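Local coordinates for phenylalanine--tRNA ligase beta subunit (Pyrococcus horikoshii, PDB 2CXI), which attaches phenylalanine to its cognate tRNA at the expense of ATP, this piece being the N-terminal part that includes the B3/4 and B5 domains, at residues R101-R113 against L254-Y268. Sequence-based numbering, arbitrary orientation.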
ATOM      1  N   ARG A 101     -27.897   7.077  -6.039  1.00 18.03           N
ATOM      2  CA  ARG A 101     -27.608   8.221  -5.151  1.00 17.81           C
ATOM      3  C   ARG A 101     -26.182   8.714  -5.498  1.00 17.49           C
ATOM      4  O   ARG A 101     -25.211   8.355  -4.831  1.00 17.83           O
ATOM      5  CB  ARG A 101     -27.766   7.835  -3.671  1.00 17.11           C
ATOM      6  CG  ARG A 101     -27.762   9.052  -2.707  1.00 15.88           C
ATOM      7  CD  ARG A 101     -28.152   8.709  -1.246  1.00 17.16           C
ATOM      8  NE  ARG A 101     -28.281   9.957  -0.471  1.00 13.85           N
ATOM      9  CZ  ARG A 101     -29.327  10.781  -0.527  1.00 15.74           C
ATOM     10  NH1 ARG A 101     -29.303  11.919   0.171  1.00 18.51           N
ATOM     11  NH2 ARG A 101     -30.409  10.487  -1.272  1.00 16.77           N
ATOM     12  N   PRO A 102     -26.064   9.477  -6.599  1.00 17.27           N
ATOM     13  CA  PRO A 102     -24.789   9.582  -7.319  1.00 16.57           C
ATOM     14  C   PRO A 102     -23.612  10.205  -6.572  1.00 17.23           C
ATOM     15  O   PRO A 102     -22.487   9.721  -6.757  1.00 19.03           O
ATOM     16  CB  PRO A 102     -25.149  10.418  -8.569  1.00 17.36           C
ATOM     17  CG  PRO A 102     -26.454  11.124  -8.213  1.00 18.32           C
ATOM     18  CD  PRO A 102     -27.159  10.186  -7.294  1.00 16.50           C
ATOM     19  N   TYR A 103     -23.838  11.241  -5.749  1.00 16.08           N
ATOM     20  CA  TYR A 103     -22.721  12.036  -5.183  1.00 16.51           C
ATOM     21  C   TYR A 103     -22.509  11.822  -3.707  1.00 15.76           C
ATOM     22  O   TYR A 103     -23.468  11.742  -2.959  1.00 16.40           O
ATOM     23  CB  TYR A 103     -22.893  13.545  -5.453  1.00 17.10           C
ATOM     24  CG  TYR A 103     -22.964  13.817  -6.930  1.00 18.37           C
ATOM     25  CD1 TYR A 103     -21.808  13.696  -7.731  1.00 20.79           C
ATOM     26  CD2 TYR A 103     -24.181  14.151  -7.550  1.00 19.90           C
ATOM     27  CE1 TYR A 103     -21.881  13.912  -9.125  1.00 21.29           C
ATOM     28  CE2 TYR A 103     -24.263  14.378  -8.923  1.00 18.75           C
ATOM     29  CZ  TYR A 103     -23.106  14.250  -9.700  1.00 23.19           C
ATOM     30  OH  TYR A 103     -23.188  14.480 -11.049  1.00 20.48           O
ATOM     31  N   GLY A 104     -21.228  11.732  -3.321  1.00 15.58           N
ATOM     32  CA  GLY A 104     -20.740  11.744  -1.929  1.00 14.41           C
ATOM     33  C   GLY A 104     -19.565  12.731  -1.884  1.00 14.58           C
ATOM     34  O   GLY A 104     -18.714  12.792  -2.812  1.00 14.67           O
ATOM     35  N   VAL A 105     -19.535  13.553  -0.839  1.00 13.52           N
ATOM     36  CA  VAL A 105     -18.388  14.413  -0.551  1.00 13.22           C
ATOM     37  C   VAL A 105     -18.119  14.222   0.940  1.00 13.91           C
ATOM     38  O   VAL A 105     -19.031  13.836   1.715  1.00 13.80           O
ATOM     39  CB  VAL A 105     -18.647  15.919  -0.889  1.00 12.89           C
ATOM     40  CG1 VAL A 105     -18.799  16.098  -2.442  1.00 14.14           C
ATOM     41  CG2 VAL A 105     -19.946  16.431  -0.155  1.00 13.33           C
ATOM     42  N   TYR A 106     -16.888  14.506   1.343  1.00 13.39           N
ATOM     43  CA  TYR A 106     -16.357  14.050   2.628  1.00 13.83           C
ATOM     44  C   TYR A 106     -15.408  15.075   3.246  1.00 13.92           C
ATOM     45  O   TYR A 106     -14.728  15.833   2.544  1.00 13.83           O
ATOM     46  CB  TYR A 106     -15.614  12.697   2.447  1.00 13.38           C
ATOM     47  CG  TYR A 106     -16.534  11.694   1.759  1.00 14.30           C
ATOM     48  CD1 TYR A 106     -17.386  10.880   2.505  1.00 13.05           C
ATOM     49  CD2 TYR A 106     -16.608  11.641   0.371  1.00 12.22           C
ATOM     50  CE1 TYR A 106     -18.288  10.021   1.883  1.00 14.32           C
ATOM     51  CE2 TYR A 106     -17.499  10.800  -0.262  1.00 12.14           C
ATOM     52  CZ  TYR A 106     -18.340  10.004   0.505  1.00 12.57           C
ATOM     53  OH  TYR A 106     -19.231   9.217  -0.144  1.00 14.98           O
ATOM     54  N   ALA A 107     -15.311  15.027   4.564  1.00 14.96           N
ATOM     55  CA  ALA A 107     -14.326  15.817   5.279  1.00 15.66           C
ATOM     56  C   ALA A 107     -13.950  15.126   6.586  1.00 15.09           C
ATOM     57  O   ALA A 107     -14.697  14.295   7.130  1.00 15.05           O
ATOM     58  CB  ALA A 107     -14.850  17.259   5.517  1.00 14.99           C
ATOM     59  N   ILE A 108     -12.776  15.490   7.074  1.00 15.11           N
ATOM     60  CA  ILE A 108     -12.368  15.136   8.411  1.00 14.79           C
ATOM     61  C   ILE A 108     -12.185  16.430   9.182  1.00 14.27           C
ATOM     62  O   ILE A 108     -11.605  17.381   8.689  1.00 15.17           O
ATOM     63  CB  ILE A 108     -11.055  14.298   8.384  1.00 14.40           C
ATOM     64  CG1 ILE A 108     -11.318  12.964   7.698  1.00 16.54           C
ATOM     65  CG2 ILE A 108     -10.463  14.094   9.832  1.00 14.55           C
ATOM     66  CD1 ILE A 108     -10.031  12.281   7.157  1.00 22.27           C
ATOM     67  N   VAL A 109     -12.675  16.454  10.402  1.00 14.61           N
ATOM     68  CA  VAL A 109     -12.408  17.596  11.297  1.00 14.86           C
ATOM     69  C   VAL A 109     -11.705  17.055  12.565  1.00 16.02           C
ATOM     70  O   VAL A 109     -12.273  16.208  13.278  1.00 16.55           O
ATOM     71  CB  VAL A 109     -13.693  18.345  11.663  1.00 14.22           C
ATOM     72  CG1 VAL A 109     -13.383  19.588  12.532  1.00 14.44           C
ATOM     73  CG2 VAL A 109     -14.431  18.798  10.422  1.00 16.42           C
ATOM     74  N   GLU A 110     -10.476  17.531  12.837  1.00 16.33           N
ATOM     75  CA  GLU A 110      -9.664  16.957  13.943  1.00 17.95           C
ATOM     76  C   GLU A 110      -9.621  17.873  15.153  1.00 17.76           C
ATOM     77  O   GLU A 110      -9.848  19.066  15.009  1.00 18.57           O
ATOM     78  CB  GLU A 110      -8.211  16.719  13.484  1.00 17.83           C
ATOM     79  CG  GLU A 110      -8.145  15.649  12.413  1.00 21.84           C
ATOM     80  CD  GLU A 110      -6.729  15.361  11.945  1.00 26.85           C
ATOM     81  OE1 GLU A 110      -5.890  16.253  12.048  1.00 30.99           O
ATOM     82  OE2 GLU A 110      -6.474  14.241  11.460  1.00 31.15           O
ATOM     83  N   GLY A 111      -9.301  17.311  16.327  1.00 18.49           N
ATOM     84  CA  GLY A 111      -8.921  18.108  17.522  1.00 19.25           C
ATOM     85  C   GLY A 111     -10.116  18.706  18.238  1.00 20.41           C
ATOM     86  O   GLY A 111     -10.015  19.763  18.874  1.00 20.63           O
ATOM     87  N   LEU A 112     -11.259  18.034  18.134  1.00 19.46           N
ATOM     88  CA  LEU A 112     -12.454  18.533  18.768  1.00 21.46           C
ATOM     89  C   LEU A 112     -12.447  18.073  20.223  1.00 21.71           C
ATOM     90  O   LEU A 112     -11.949  16.993  20.544  1.00 20.20           O
ATOM     91  CB  LEU A 112     -13.700  18.022  18.042  1.00 20.29           C
ATOM     92  CG  LEU A 112     -13.916  18.670  16.650  1.00 21.72           C
ATOM     93  CD1 LEU A 112     -14.856  17.813  15.821  1.00 21.29           C
ATOM     94  CD2 LEU A 112     -14.441  20.112  16.737  1.00 18.46           C
ATOM     95  N   ARG A 113     -13.030  18.880  21.090  1.00 23.54           N
ATOM     96  CA  ARG A 113     -13.376  18.406  22.421  1.00 25.58           C
ATOM     97  C   ARG A 113     -14.886  18.561  22.575  1.00 23.86           C
ATOM     98  O   ARG A 113     -15.378  19.653  22.801  1.00 23.96           O
ATOM     99  CB  ARG A 113     -12.598  19.190  23.500  1.00 26.59           C
ATOM    100  CG  ARG A 113     -11.056  19.273  23.270  1.00 30.72           C
ATOM    101  CD  ARG A 113     -10.273  20.218  24.250  1.00 30.91           C
ATOM    102  NE  ARG A 113     -11.062  20.378  25.485  1.00 43.41           N
ATOM    103  CZ  ARG A 113     -11.717  21.497  25.829  1.00 47.29           C
ATOM    104  NH1 ARG A 113     -11.643  22.600  25.070  1.00 48.30           N
ATOM    105  NH2 ARG A 113     -12.432  21.519  26.949  1.00 47.96           N
ATOM    106  N   LEU A 254     -18.011  23.253  12.863  1.00 15.20           N
ATOM    107  CA  LEU A 254     -17.009  22.586  13.701  1.00 15.61           C
ATOM    108  C   LEU A 254     -15.708  23.368  13.856  1.00 16.00           C
ATOM    109  O   LEU A 254     -15.090  23.365  14.938  1.00 17.22           O
ATOM    110  CB  LEU A 254     -16.772  21.130  13.211  1.00 15.32           C
ATOM    111  CG  LEU A 254     -17.947  20.151  13.333  1.00 16.18           C
ATOM    112  CD1 LEU A 254     -17.615  18.753  12.770  1.00 15.51           C
ATOM    113  CD2 LEU A 254     -18.464  20.045  14.797  1.00 15.09           C
ATOM    114  N   ALA A 255     -15.318  24.121  12.830  1.00 17.63           N
ATOM    115  CA  ALA A 255     -14.187  25.050  12.975  1.00 18.00           C
ATOM    116  C   ALA A 255     -14.426  26.096  14.091  1.00 19.70           C
ATOM    117  O   ALA A 255     -13.482  26.517  14.785  1.00 18.26           O
ATOM    118  CB  ALA A 255     -13.861  25.722  11.659  1.00 17.62           C
ATOM    119  N   GLU A 256     -15.688  26.487  14.285  1.00 19.45           N
ATOM    120  CA  GLU A 256     -16.022  27.441  15.388  1.00 20.46           C
ATOM    121  C   GLU A 256     -15.792  26.864  16.769  1.00 19.59           C
ATOM    122  O   GLU A 256     -15.690  27.618  17.755  1.00 20.25           O
ATOM    123  CB  GLU A 256     -17.488  27.919  15.322  1.00 20.55           C
ATOM    124  CG  GLU A 256     -17.799  28.838  14.147  1.00 24.69           C
ATOM    125  CD  GLU A 256     -17.096  30.184  14.202  1.00 29.02           C
ATOM    126  OE1 GLU A 256     -17.105  30.883  15.244  1.00 29.43           O
ATOM    127  OE2 GLU A 256     -16.505  30.525  13.186  1.00 29.01           O
ATOM    128  N   ARG A 257     -15.754  25.539  16.856  1.00 17.82           N
ATOM    129  CA  ARG A 257     -15.419  24.804  18.076  1.00 17.99           C
ATOM    130  C   ARG A 257     -13.922  24.392  18.123  1.00 17.86           C
ATOM    131  O   ARG A 257     -13.538  23.509  18.902  1.00 17.90           O
ATOM    132  CB  ARG A 257     -16.310  23.535  18.172  1.00 18.52           C
ATOM    133  CG  ARG A 257     -17.813  23.857  17.992  1.00 20.54           C
ATOM    134  CD  ARG A 257     -18.710  22.920  18.724  1.00 25.80           C
ATOM    135  NE  ARG A 257     -20.130  23.313  18.737  1.00 25.55           N
ATOM    136  CZ  ARG A 257     -20.717  24.021  19.697  1.00 22.03           C
ATOM    137  NH1 ARG A 257     -22.002  24.294  19.585  1.00 21.00           N
ATOM    138  NH2 ARG A 257     -20.030  24.486  20.730  1.00 19.16           N
ATOM    139  N   GLY A 258     -13.084  25.007  17.288  1.00 16.65           N
ATOM    140  CA  GLY A 258     -11.647  24.730  17.348  1.00 17.17           C
ATOM    141  C   GLY A 258     -11.231  23.564  16.455  1.00 18.20           C
ATOM    142  O   GLY A 258     -10.040  23.220  16.395  1.00 17.15           O
ATOM    143  N   GLY A 259     -12.190  22.953  15.747  1.00 17.20           N
ATOM    144  CA  GLY A 259     -11.871  21.864  14.802  1.00 16.82           C
ATOM    145  C   GLY A 259     -10.913  22.265  13.687  1.00 16.72           C
ATOM    146  O   GLY A 259     -11.002  23.363  13.111  1.00 17.08           O
ATOM    147  N   LYS A 260      -9.996  21.368  13.351  1.00 18.01           N
ATOM    148  CA  LYS A 260      -9.055  21.597  12.232  1.00 19.54           C
ATOM    149  C   LYS A 260      -9.540  20.801  11.023  1.00 17.27           C
ATOM    150  O   LYS A 260      -9.673  19.588  11.095  1.00 18.96           O
ATOM    151  CB  LYS A 260      -7.606  21.267  12.671  1.00 20.25           C
ATOM    152  CG  LYS A 260      -7.194  22.167  13.899  1.00 22.58           C
ATOM    153  CD  LYS A 260      -5.802  21.848  14.438  1.00 25.32           C
ATOM    154  CE  LYS A 260      -5.466  22.769  15.645  1.00 31.40           C
ATOM    155  NZ  LYS A 260      -4.623  22.022  16.670  1.00 39.23           N
ATOM    156  N   ILE A 261      -9.852  21.500   9.934  1.00 16.35           N
ATOM    157  CA  ILE A 261     -10.566  20.887   8.807  1.00 15.94           C
ATOM    158  C   ILE A 261      -9.530  20.256   7.883  1.00 15.99           C
ATOM    159  O   ILE A 261      -8.540  20.898   7.513  1.00 15.56           O
ATOM    160  CB  ILE A 261     -11.339  21.949   8.016  1.00 15.63           C
ATOM    161  CG1 ILE A 261     -12.364  22.641   8.905  1.00 15.33           C
ATOM    162  CG2 ILE A 261     -12.005  21.322   6.753  1.00 14.10           C
ATOM    163  CD1 ILE A 261     -13.043  23.856   8.205  1.00 15.61           C
ATOM    164  N   ARG A 262      -9.763  19.004   7.518  1.00 16.80           N
ATOM    165  CA  ARG A 262      -8.814  18.246   6.704  1.00 17.28           C
ATOM    166  C   ARG A 262      -9.568  17.776   5.491  1.00 17.92           C
ATOM    167  O   ARG A 262     -10.684  17.247   5.633  1.00 18.39           O
ATOM    168  CB  ARG A 262      -8.294  17.047   7.501  1.00 17.56           C
ATOM    169  CG  ARG A 262      -7.513  17.428   8.772  1.00 20.00           C
ATOM    170  CD  ARG A 262      -6.332  18.329   8.433  1.00 25.54           C
ATOM    171  NE  ARG A 262      -5.534  18.781   9.560  1.00 34.57           N
ATOM    172  CZ  ARG A 262      -5.337  20.061   9.881  1.00 36.51           C
ATOM    173  NH1 ARG A 262      -5.926  21.053   9.180  1.00 38.95           N
ATOM    174  NH2 ARG A 262      -4.561  20.351  10.909  1.00 34.32           N
ATOM    175  N   SER A 263      -8.993  17.963   4.302  1.00 16.83           N
ATOM    176  CA  SER A 263      -9.653  17.571   3.079  1.00 17.37           C
ATOM    177  C   SER A 263      -9.399  16.099   2.778  1.00 18.39           C
ATOM    178  O   SER A 263      -8.430  15.510   3.264  1.00 18.35           O
ATOM    179  CB  SER A 263      -9.207  18.427   1.891  1.00 18.26           C
ATOM    180  OG  SER A 263      -7.852  18.234   1.595  1.00 23.22           O
ATOM    181  N   VAL A 264     -10.287  15.507   1.990  1.00 17.94           N
ATOM    182  CA  VAL A 264     -10.092  14.138   1.566  1.00 19.01           C
ATOM    183  C   VAL A 264     -10.160  14.120   0.028  1.00 19.23           C
ATOM    184  O   VAL A 264     -10.735  15.044  -0.598  1.00 18.92           O
ATOM    185  CB  VAL A 264     -11.038  13.084   2.279  1.00 20.91           C
ATOM    186  CG1 VAL A 264     -11.524  13.523   3.685  1.00 20.00           C
ATOM    187  CG2 VAL A 264     -12.152  12.621   1.432  1.00 21.35           C
ATOM    188  N   ARG A 265      -9.512  13.111  -0.558  1.00 16.87           N
ATOM    189  CA  ARG A 265      -9.503  12.878  -2.012  1.00 18.82           C
ATOM    190  C   ARG A 265     -10.681  11.983  -2.347  1.00 16.57           C
ATOM    191  O   ARG A 265     -10.802  10.882  -1.818  1.00 15.78           O
ATOM    192  CB  ARG A 265      -8.163  12.190  -2.382  1.00 19.16           C
ATOM    193  CG  ARG A 265      -7.909  11.969  -3.843  1.00 23.04           C
ATOM    194  CD  ARG A 265      -6.432  11.511  -4.127  1.00 23.40           C
ATOM    195  NE  ARG A 265      -6.361  10.104  -3.892  1.00 33.14           N
ATOM    196  CZ  ARG A 265      -6.349   9.154  -4.822  1.00 33.14           C
ATOM    197  NH1 ARG A 265      -6.318   9.418  -6.125  1.00 33.09           N
ATOM    198  NH2 ARG A 265      -6.333   7.906  -4.409  1.00 31.54           N
ATOM    199  N   VAL A 266     -11.578  12.456  -3.206  1.00 16.49           N
ATOM    200  CA  VAL A 266     -12.763  11.707  -3.489  1.00 15.47           C
ATOM    201  C   VAL A 266     -12.680  11.293  -4.961  1.00 16.66           C
ATOM    202  O   VAL A 266     -12.716  12.156  -5.844  1.00 17.48           O
ATOM    203  CB  VAL A 266     -14.063  12.486  -3.249  1.00 15.23           C
ATOM    204  CG1 VAL A 266     -15.287  11.538  -3.343  1.00 12.28           C
ATOM    205  CG2 VAL A 266     -14.040  13.228  -1.881  1.00 15.17           C
ATOM    206  N   VAL A 267     -12.620   9.987  -5.174  1.00 16.43           N
ATOM    207  CA  VAL A 267     -12.361   9.365  -6.490  1.00 16.69           C
ATOM    208  C   VAL A 267     -13.641   8.799  -7.111  1.00 15.89           C
ATOM    209  O   VAL A 267     -14.289   7.832  -6.607  1.00 17.19           O
ATOM    210  CB  VAL A 267     -11.184   8.319  -6.394  1.00 16.12           C
ATOM    211  CG1 VAL A 267     -10.774   7.762  -7.820  1.00 19.26           C
ATOM    212  CG2 VAL A 267      -9.999   8.933  -5.760  1.00 13.36           C
ATOM    213  N   TYR A 268     -14.028   9.424  -8.207  1.00 15.74           N
ATOM    214  CA  TYR A 268     -15.117   8.961  -9.028  1.00 17.70           C
ATOM    215  C   TYR A 268     -14.523   8.239 -10.246  1.00 19.06           C
ATOM    216  O   TYR A 268     -13.329   8.269 -10.437  1.00 18.30           O
ATOM    217  CB  TYR A 268     -15.957  10.152  -9.481  1.00 18.26           C
ATOM    218  CG  TYR A 268     -16.832  10.781  -8.396  1.00 18.59           C
ATOM    219  CD1 TYR A 268     -16.263  11.559  -7.379  1.00 18.01           C
ATOM    220  CD2 TYR A 268     -18.223  10.571  -8.386  1.00 21.13           C
ATOM    221  CE1 TYR A 268     -17.086  12.169  -6.372  1.00 16.54           C
ATOM    222  CE2 TYR A 268     -19.042  11.146  -7.375  1.00 16.59           C
ATOM    223  CZ  TYR A 268     -18.458  11.930  -6.396  1.00 16.32           C
ATOM    224  OH  TYR A 268     -19.264  12.510  -5.446  1.00 15.78           O
TER
HETATM  225  O   HOH W   1      -8.477  21.613  17.982  1.00 38.52           O
HETATM  226  O   HOH W   2     -11.151  21.845  20.044  1.00 40.02           O
HETATM  227  O   HOH W   3     -14.345  21.352  20.351  1.00 26.58           O
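I108 and E110 on strand 103-110 pair with R262 and K260 on strand 260-267, each couple joined by two backbone hydrogen bonds in antiparallel register; the E110 N to K260 O bond measures 2.8 Å. From I108 back toward Y103 the strands draw apart and side chains bridge the widening gap. V264 plants CG2 on Y106 CB, 3.6 Å away, and turns CG1 to I108 CD1, while V266 sets CG2 against the rim of the Y106 ring, in its plane, 3.8 Å from CD2. Y268 closes the far end: with CG beside its own backbone N (chi1 -73°), the ring reaches across until OH donates to G104 O at 2.7 Å, about 30° off that carbonyl's plane. The same OH lies in plane at the edge of the Y103 ring, and the two tyrosine side chains cross at about a right angle. At Y268, a phenylalanine would lack the hydroxyl, which would probably leave G104 O without this donor and open a gap at the edge of the Y103 ring.

At the other end, a chi1 of -177° turns V109 CG1 away from its own N and into the hollow at G259, 3.6 Å from its CA, with L254 CB alongside; a side chain on G259 would collide with that methyl. L112 CD2 packs next to V109 CG1 on the same G259 CA, 3.7 Å away, and against the Schellman turn that ends helix 240-255, near L254 O and R257 CB. On the opposite face of the sheet, E110 OE1 makes a long salt bridge to R262 NE, 3.6 Å, their flat groups steeply inclined.

Within a mixed sheet that probably belongs to the B3/4 domain, strand 103-110 also pairs with strand 231-237, and strand 260-267 with 84-93 and 272-275; helix 240-255 leads into the turn, with L254 resting on V231.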